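Lipocalin allergen (Canis lupus familiaris, PDB 4ODD) is a dander allergen of the lipocalin family that, like its relatives, probably binds small molecules. Local coordinates at residues Y19-N24 / K112-M117; N31-I36 / E80-N85. All blocks are in the same frame, centred on the assembly; numbering follows the deposited sequence.

Contact 1 (Y19-N24 / K112-M117); sequences YVSSNN and KVALLM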
ATOM      1  N   TYR A  19      -0.854   2.228   8.441  1.00 47.25           N
ATOM      2  CA  TYR A  19      -2.042   1.393   8.588  1.00 48.96           C
ATOM      3  C   TYR A  19      -2.350   0.641   7.315  1.00 51.32           C
ATOM      4  O   TYR A  19      -2.066   1.114   6.220  1.00 50.89           O
ATOM      5  CB  TYR A  19      -3.261   2.235   8.953  1.00 47.74           C
ATOM      6  CG  TYR A  19      -3.198   2.927  10.295  1.00 51.87           C
ATOM      7  CD1 TYR A  19      -3.843   2.389  11.406  1.00 66.52           C
ATOM      8  CD2 TYR A  19      -2.523   4.126  10.452  1.00 54.25           C
ATOM      9  CE1 TYR A  19      -3.805   3.024  12.639  1.00 64.48           C
ATOM     10  CE2 TYR A  19      -2.479   4.765  11.679  1.00 55.69           C
ATOM     11  CZ  TYR A  19      -3.119   4.209  12.766  1.00 65.23           C
ATOM     12  OH  TYR A  19      -3.070   4.844  13.981  1.00 69.67           O
ATOM     13  N   VAL A  20      -2.934  -0.538   7.477  1.00 39.42           N
ATOM     14  CA  VAL A  20      -3.516  -1.284   6.374  1.00 42.70           C
ATOM     15  C   VAL A  20      -4.863  -1.834   6.815  1.00 41.14           C
ATOM     16  O   VAL A  20      -5.068  -2.145   7.991  1.00 42.92           O
ATOM     17  CB  VAL A  20      -2.639  -2.480   5.939  1.00 37.79           C
ATOM     18  CG1 VAL A  20      -1.336  -2.006   5.371  1.00 42.72           C
ATOM     19  CG2 VAL A  20      -2.407  -3.406   7.110  1.00 31.41           C
ATOM     20  N   SER A  21      -5.778  -1.959   5.864  1.00 47.10           N
ATOM     21  CA  SER A  21      -7.042  -2.629   6.117  1.00 50.34           C
ATOM     22  C   SER A  21      -7.357  -3.489   4.918  1.00 49.77           C
ATOM     23  O   SER A  21      -6.776  -3.311   3.852  1.00 54.40           O
ATOM     24  CB  SER A  21      -8.177  -1.625   6.392  1.00 52.47           C
ATOM     25  OG  SER A  21      -8.503  -0.844   5.247  1.00 56.58           O
ATOM     26  N   SER A  22      -8.276  -4.425   5.103  1.00 46.54           N
ATOM     27  CA  SER A  22      -8.658  -5.333   4.036  1.00 53.33           C
ATOM     28  C   SER A  22     -10.011  -5.985   4.311  1.00 56.25           C
ATOM     29  O   SER A  22     -10.421  -6.128   5.464  1.00 53.07           O
ATOM     30  CB  SER A  22      -7.592  -6.418   3.857  1.00 44.11           C
ATOM     31  OG  SER A  22      -7.945  -7.286   2.790  1.00 48.79           O
ATOM     32  N   ASN A  23     -10.703  -6.373   3.247  1.00 47.47           N
ATOM     33  CA  ASN A  23     -11.925  -7.156   3.383  1.00 53.00           C
ATOM     34  C   ASN A  23     -11.579  -8.591   3.790  1.00 48.74           C
ATOM     35  O   ASN A  23     -12.430  -9.326   4.276  1.00 46.52           O
ATOM     36  CB  ASN A  23     -12.752  -7.125   2.081  1.00 47.89           C
ATOM     37  CG  ASN A  23     -12.012  -7.737   0.892  1.00 49.39           C
ATOM     38  OD1 ASN A  23     -10.784  -7.823   0.874  1.00 51.64           O
ATOM     39  ND2 ASN A  23     -12.763  -8.153  -0.113  1.00 62.06           N
ATOM     40  N   ASN A  24     -10.320  -8.974   3.588  1.00 50.73           N
ATOM     41  CA  ASN A  24      -9.846 -10.299   3.961  1.00 49.88           C
ATOM     42  C   ASN A  24      -8.738 -10.275   5.017  1.00 55.76           C
ATOM     43  O   ASN A  24      -7.553 -10.165   4.697  1.00 52.19           O
ATOM     44  CB  ASN A  24      -9.394 -11.069   2.733  1.00 51.25           C
ATOM     45  CG  ASN A  24     -10.527 -11.316   1.758  1.00 67.10           C
ATOM     46  OD1 ASN A  24     -10.360 -11.177   0.534  1.00 66.84           O
ATOM     47  ND2 ASN A  24     -11.697 -11.684   2.293  1.00 62.48           N
ATOM     48  N   LYS A 112      -9.559  -6.432  -1.308  1.00 43.95           N
ATOM     49  CA  LYS A 112      -9.421  -4.984  -1.254  1.00 50.40           C
ATOM     50  C   LYS A 112      -8.408  -4.637  -0.159  1.00 50.76           C
ATOM     51  O   LYS A 112      -8.470  -5.187   0.941  1.00 50.32           O
ATOM     52  CB  LYS A 112     -10.768  -4.320  -0.956  1.00 45.83           C
ATOM     53  CG  LYS A 112     -11.896  -4.717  -1.888  1.00 49.99           C
ATOM     54  CD  LYS A 112     -13.195  -4.061  -1.436  1.00 58.56           C
ATOM     55  CE  LYS A 112     -14.368  -4.528  -2.281  1.00 55.12           C
ATOM     56  NZ  LYS A 112     -15.611  -3.737  -2.023  1.00 68.21           N
ATOM     57  N   VAL A 113      -7.477  -3.735  -0.453  1.00 43.70           N
ATOM     58  CA  VAL A 113      -6.463  -3.356   0.538  1.00 48.54           C
ATOM     59  C   VAL A 113      -6.289  -1.858   0.585  1.00 43.47           C
ATOM     60  O   VAL A 113      -6.033  -1.239  -0.446  1.00 43.40           O
ATOM     61  CB  VAL A 113      -5.102  -3.973   0.225  1.00 51.72           C
ATOM     62  CG1 VAL A 113      -4.105  -3.589   1.286  1.00 42.09           C
ATOM     63  CG2 VAL A 113      -5.222  -5.486   0.099  1.00 39.06           C
ATOM     64  N   ALA A 114      -6.457  -1.274   1.768  1.00 38.45           N
ATOM     65  CA  ALA A 114      -6.243   0.163   1.923  1.00 44.21           C
ATOM     66  C   ALA A 114      -4.952   0.441   2.738  1.00 44.37           C
ATOM     67  O   ALA A 114      -4.658  -0.259   3.711  1.00 41.86           O
ATOM     68  CB  ALA A 114      -7.477   0.836   2.545  1.00 33.06           C
ATOM     69  N   LEU A 115      -4.170   1.432   2.324  1.00 40.94           N
ATOM     70  CA  LEU A 115      -2.935   1.736   3.030  1.00 39.84           C
ATOM     71  C   LEU A 115      -2.730   3.205   3.333  1.00 39.89           C
ATOM     72  O   LEU A 115      -2.919   4.075   2.463  1.00 37.77           O
ATOM     73  CB  LEU A 115      -1.721   1.273   2.250  1.00 36.90           C
ATOM     74  CG  LEU A 115      -1.617  -0.178   1.851  1.00 44.86           C
ATOM     75  CD1 LEU A 115      -1.678  -0.249   0.354  1.00 49.79           C
ATOM     76  CD2 LEU A 115      -0.296  -0.711   2.363  1.00 43.03           C
ATOM     77  N   LEU A 116      -2.315   3.462   4.574  1.00 36.59           N
ATOM     78  CA  LEU A 116      -1.839   4.772   4.972  1.00 36.75           C
ATOM     79  C   LEU A 116      -0.344   4.648   5.127  1.00 39.21           C
ATOM     80  O   LEU A 116       0.147   3.830   5.899  1.00 37.48           O
ATOM     81  CB  LEU A 116      -2.476   5.220   6.279  1.00 46.06           C
ATOM     82  CG  LEU A 116      -2.055   6.624   6.726  1.00 46.66           C
ATOM     83  CD1 LEU A 116      -2.080   7.590   5.556  1.00 43.17           C
ATOM     84  CD2 LEU A 116      -2.941   7.119   7.872  1.00 40.71           C
ATOM     85  N   MET A 117       0.384   5.427   4.347  1.00 43.69           N
ATOM     86  CA  MET A 117       1.828   5.361   4.381  1.00 44.14           C
ATOM     87  C   MET A 117       2.342   6.720   4.797  1.00 45.56           C
ATOM     88  O   MET A 117       1.797   7.753   4.391  1.00 42.26           O
ATOM     89  CB  MET A 117       2.394   4.984   3.017  1.00 44.10           C
ATOM     90  CG  MET A 117       2.146   3.540   2.620  1.00 44.49           C
ATOM     91  SD  MET A 117       2.088   3.424   0.821  1.00 44.72           S
ATOM     92  CE  MET A 117       0.630   4.419   0.508  1.00 43.00           C
TER
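Val20 and Leu115 stand side by side and point the same way, the CG1 branch of Val20 meeting the CD2 branch of Leu115 at 3.4 Å. With CG1 anti to the carbonyl carbon (chi1 -65°), this methyl lies against Leu115 across a non-hydrogen-bonded antiparallel pair. One residue along each strand, on the other face of the sheet, Tyr19 and Leu116 also run alongside one another; the ring atom Tyr19 CD2 lies 4.0 Å from Leu116 CD2, which comes at the ring obliquely. Ser21 and Ala114 share that face, and both touch Phe131 of helix 125-137. The OG of Ser21 is hydrogen-bonded to Ser135 of the helix, so a buried hydroxyl is satisfied there. Paired N-H...O bonds join Tyr19 to Leu116 and Ser21 to Ala114, with the pair Val20-Leu115 between them and Ser22-Val113 following Ser21-Ala114.

At the end of the ladder side chains take over the bonding. Ser22 holds OG anti to its backbone N (chi1 -178°), 2.8 Å from Lys112 O, to which it donates; the same OG accepts from Asn24 N at 3.0 Å, making an ST turn as the strand ends. Lys112 O takes a second, weak bond from Asn23 N. In return Lys112 N donates to Asn23 OD1 at 2.9 Å; the donor N lies above the carboxamide plane and not on a lone pair, and the two side chains cross at about a right angle. The lysine then leads away in an extended chain to the carbonyl of Lys138. This pairing of strand 13-22 with strand 110-118 is the closure of the lipocalin beta barrel, with Val20 and Leu115 on the face turned inward and the C-terminal helix packed on the outer one.

Contact 2 (N31-I36 / E80-N85); sequences NGPFRI and EYNGGN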
ATOM      1  N   ASN A  31       1.834 -13.352   8.279  1.00 75.42           N
ATOM      2  CA  ASN A  31       2.109 -14.176   7.116  1.00 67.63           C
ATOM      3  C   ASN A  31       1.224 -13.883   5.911  1.00 63.02           C
ATOM      4  O   ASN A  31       1.290 -14.599   4.916  1.00 63.26           O
ATOM      5  CB  ASN A  31       2.040 -15.650   7.479  1.00 60.97           C
ATOM      6  CG  ASN A  31       3.228 -16.405   6.971  1.00 79.68           C
ATOM      7  OD1 ASN A  31       4.348 -16.191   7.440  1.00 89.45           O
ATOM      8  ND2 ASN A  31       3.009 -17.278   5.991  1.00 82.75           N
ATOM      9  N   GLY A  32       0.404 -12.836   6.001  1.00 43.30           N
ATOM     10  CA  GLY A  32      -0.374 -12.384   4.860  1.00 42.58           C
ATOM     11  C   GLY A  32       0.515 -11.600   3.909  1.00 44.95           C
ATOM     12  O   GLY A  32       1.418 -10.861   4.357  1.00 48.31           O
ATOM     13  N   PRO A  33       0.285 -11.752   2.598  1.00 40.28           N
ATOM     14  CA  PRO A  33       1.153 -11.120   1.602  1.00 45.23           C
ATOM     15  C   PRO A  33       0.935  -9.611   1.521  1.00 43.74           C
ATOM     16  O   PRO A  33       1.707  -8.914   0.871  1.00 43.86           O
ATOM     17  CB  PRO A  33       0.750 -11.806   0.289  1.00 51.07           C
ATOM     18  CG  PRO A  33      -0.661 -12.256   0.508  1.00 46.22           C
ATOM     19  CD  PRO A  33      -0.762 -12.589   1.991  1.00 42.57           C
ATOM     20  N   PHE A  34      -0.100  -9.113   2.181  1.00 38.22           N
ATOM     21  CA  PHE A  34      -0.364  -7.689   2.131  1.00 43.25           C
ATOM     22  C   PHE A  34      -0.101  -7.021   3.456  1.00 44.70           C
ATOM     23  O   PHE A  34      -0.418  -5.845   3.643  1.00 39.69           O
ATOM     24  CB  PHE A  34      -1.757  -7.390   1.561  1.00 44.52           C
ATOM     25  CG  PHE A  34      -1.842  -7.640   0.080  1.00 48.69           C
ATOM     26  CD1 PHE A  34      -1.470  -6.652  -0.825  1.00 46.49           C
ATOM     27  CD2 PHE A  34      -2.234  -8.882  -0.411  1.00 44.29           C
ATOM     28  CE1 PHE A  34      -1.522  -6.881  -2.201  1.00 44.10           C
ATOM     29  CE2 PHE A  34      -2.285  -9.125  -1.770  1.00 42.52           C
ATOM     30  CZ  PHE A  34      -1.926  -8.118  -2.673  1.00 44.90           C
ATOM     31  N   ARG A  35       0.500  -7.780   4.367  1.00 36.39           N
ATOM     32  CA  ARG A  35       1.120  -7.188   5.541  1.00 40.29           C
ATOM     33  C   ARG A  35       2.446  -6.557   5.079  1.00 39.79           C
ATOM     34  O   ARG A  35       3.532  -7.104   5.284  1.00 44.99           O
ATOM     35  CB  ARG A  35       1.333  -8.242   6.637  1.00 43.14           C
ATOM     36  CG  ARG A  35       1.565  -7.668   8.032  1.00 43.60           C
ATOM     37  CD  ARG A  35       1.597  -8.762   9.079  1.00 54.37           C
ATOM     38  NE  ARG A  35       1.960  -8.264  10.404  1.00 56.00           N
ATOM     39  CZ  ARG A  35       1.085  -7.888  11.335  1.00 50.28           C
ATOM     40  NH1 ARG A  35      -0.219  -7.944  11.092  1.00 41.41           N
ATOM     41  NH2 ARG A  35       1.514  -7.448  12.515  1.00 55.45           N
ATOM     42  N   ILE A  36       2.324  -5.403   4.433  1.00 46.30           N
ATOM     43  CA  ILE A  36       3.403  -4.794   3.669  1.00 49.99           C
ATOM     44  C   ILE A  36       4.121  -3.691   4.430  1.00 50.14           C
ATOM     45  O   ILE A  36       3.505  -2.735   4.923  1.00 47.34           O
ATOM     46  CB  ILE A  36       2.861  -4.154   2.377  1.00 49.72           C
ATOM     47  CG1 ILE A  36       2.235  -5.208   1.481  1.00 51.90           C
ATOM     48  CG2 ILE A  36       3.978  -3.437   1.634  1.00 51.36           C
ATOM     49  CD1 ILE A  36       3.162  -6.327   1.192  1.00 47.08           C
ATOM     50  N   GLU A  80       2.012  -7.058 -11.060  1.00 54.32           N
ATOM     51  CA  GLU A  80       1.884  -8.402 -10.524  1.00 48.37           C
ATOM     52  C   GLU A  80       2.606  -8.526  -9.202  1.00 51.44           C
ATOM     53  O   GLU A  80       3.751  -8.126  -9.054  1.00 57.57           O
ATOM     54  CB  GLU A  80       2.395  -9.437 -11.522  1.00 48.22           C
ATOM     55  CG  GLU A  80       1.881 -10.850 -11.281  1.00 59.85           C
ATOM     56  CD  GLU A  80       0.416 -11.044 -11.711  1.00 73.80           C
ATOM     57  OE1 GLU A  80      -0.214 -12.052 -11.281  1.00 66.38           O
ATOM     58  OE2 GLU A  80      -0.097 -10.185 -12.479  1.00 61.59           O
ATOM     59  N   TYR A  81       1.900  -9.072  -8.227  1.00 58.76           N
ATOM     60  CA  TYR A  81       2.466  -9.423  -6.937  1.00 49.70           C
ATOM     61  C   TYR A  81       1.353 -10.179  -6.248  1.00 53.45           C
ATOM     62  O   TYR A  81       0.292  -9.613  -5.974  1.00 55.23           O
ATOM     63  CB  TYR A  81       2.849  -8.188  -6.117  1.00 47.53           C
ATOM     64  CG  TYR A  81       3.020  -8.495  -4.649  1.00 47.21           C
ATOM     65  CD1 TYR A  81       4.204  -9.059  -4.172  1.00 42.42           C
ATOM     66  CD2 TYR A  81       1.993  -8.248  -3.740  1.00 40.29           C
ATOM     67  CE1 TYR A  81       4.375  -9.362  -2.821  1.00 40.42           C
ATOM     68  CE2 TYR A  81       2.136  -8.558  -2.379  1.00 45.68           C
ATOM     69  CZ  TYR A  81       3.335  -9.115  -1.913  1.00 56.74           C
ATOM     70  OH  TYR A  81       3.492  -9.436  -0.556  1.00 43.07           O
ATOM     71  N   ASN A  82       1.575 -11.462  -5.998  1.00 57.91           N
ATOM     72  CA  ASN A  82       0.538 -12.295  -5.414  1.00 45.79           C
ATOM     73  C   ASN A  82      -0.740 -12.170  -6.234  1.00 52.28           C
ATOM     74  O   ASN A  82      -1.824 -12.029  -5.682  1.00 55.85           O
ATOM     75  CB  ASN A  82       0.270 -11.844  -3.987  1.00 54.67           C
ATOM     76  CG  ASN A  82       0.243 -12.999  -2.991  1.00 69.53           C
ATOM     77  OD1 ASN A  82       1.280 -13.587  -2.685  1.00 58.73           O
ATOM     78  ND2 ASN A  82      -0.938 -13.296  -2.451  1.00 72.59           N
ATOM     79  N   GLY A  83      -0.610 -12.207  -7.556  1.00 54.49           N
ATOM     80  CA  GLY A  83      -1.757 -12.053  -8.432  1.00 42.50           C
ATOM     81  C   GLY A  83      -1.746 -10.711  -9.120  1.00 50.78           C
ATOM     82  O   GLY A  83      -0.723 -10.021  -9.115  1.00 58.12           O
ATOM     83  N   GLY A  84      -2.883 -10.340  -9.710  1.00 43.14           N
ATOM     84  CA  GLY A  84      -3.028  -9.067 -10.394  1.00 42.37           C
ATOM     85  C   GLY A  84      -3.443  -7.986  -9.422  1.00 41.08           C
ATOM     86  O   GLY A  84      -4.212  -8.228  -8.491  1.00 44.48           O
ATOM     87  N   ASN A  85      -2.900  -6.795  -9.618  1.00 35.05           N
ATOM     88  CA  ASN A  85      -3.198  -5.679  -8.749  1.00 34.84           C
ATOM     89  C   ASN A  85      -3.584  -4.454  -9.548  1.00 36.88           C
ATOM     90  O   ASN A  85      -2.947  -4.126 -10.542  1.00 41.96           O
ATOM     91  CB  ASN A  85      -2.014  -5.374  -7.838  1.00 32.08           C
ATOM     92  CG  ASN A  85      -1.686  -6.511  -6.919  1.00 34.60           C
ATOM     93  OD1 ASN A  85      -2.314  -6.673  -5.873  1.00 36.81           O
ATOM     94  ND2 ASN A  85      -0.699  -7.316  -7.295  1.00 34.45           N
TER
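The Tyr81 ring sets its edge over one face of Phe34 in a T-shaped pair, with planes at 87° and centroids 5.5 Å apart. Tyr81 CE2 lies off toward the rim of the phenylalanine ring, 4.0 Å from Phe34 CE1, while Asn85 OD1 sits at the Phe34 edge, 3.5 Å from CZ. These rings join the loop between the first two strands of the lipocalin barrel, residues 31-36, to the turn at 80-85 between strands 77-80 and 84-92.

The hydroxyl edge of Tyr81 meets Pro33 O in the ring plane; it donates a hydrogen bond there, although the very short modelled length is doubtful. Asn82 CB lies over one face of the same ring, offset toward its rim, and the Asn82 and Pro33 side chains cross at about a right angle. Ile36 and Tyr81 approach from opposite directions, CD1 of Ile36 lying 3.6 Å from Tyr81 OH and oblique to the ring. Beyond the two segments Phe54 meets Tyr81 as a second edge-to-face partner.

Asn85 is fixed by both ends of its amide: OD1 accepts from Asn103 ND2, and ND2 donates to Gly79 O and also to Tyr81 O at 2.8 Å, almost straight (167°), with Tyr81 O lying in the amide plane.

In the fold
The centres of the two contacts are about 11 Å apart, and they touch directly: Val113 CG2 of contact 1 lies 4.0 Å from Phe34 CG of contact 2. Phe34 is therefore shared between the strand that closes the barrel and the Tyr81 turn. Along the chain, contact 2 falls wholly between the two segments of contact 1. Contact 1 seals the barrel wall, its centre about 7 Å from the centre of the chain, whereas the centre of contact 2, which ties a loop to a hairpin turn at a barrel end, is about 10 Å from it. In lipocalins this is the open end of the calyx, so Phe34 and Tyr81 probably lie near the mouth of the ligand pocket.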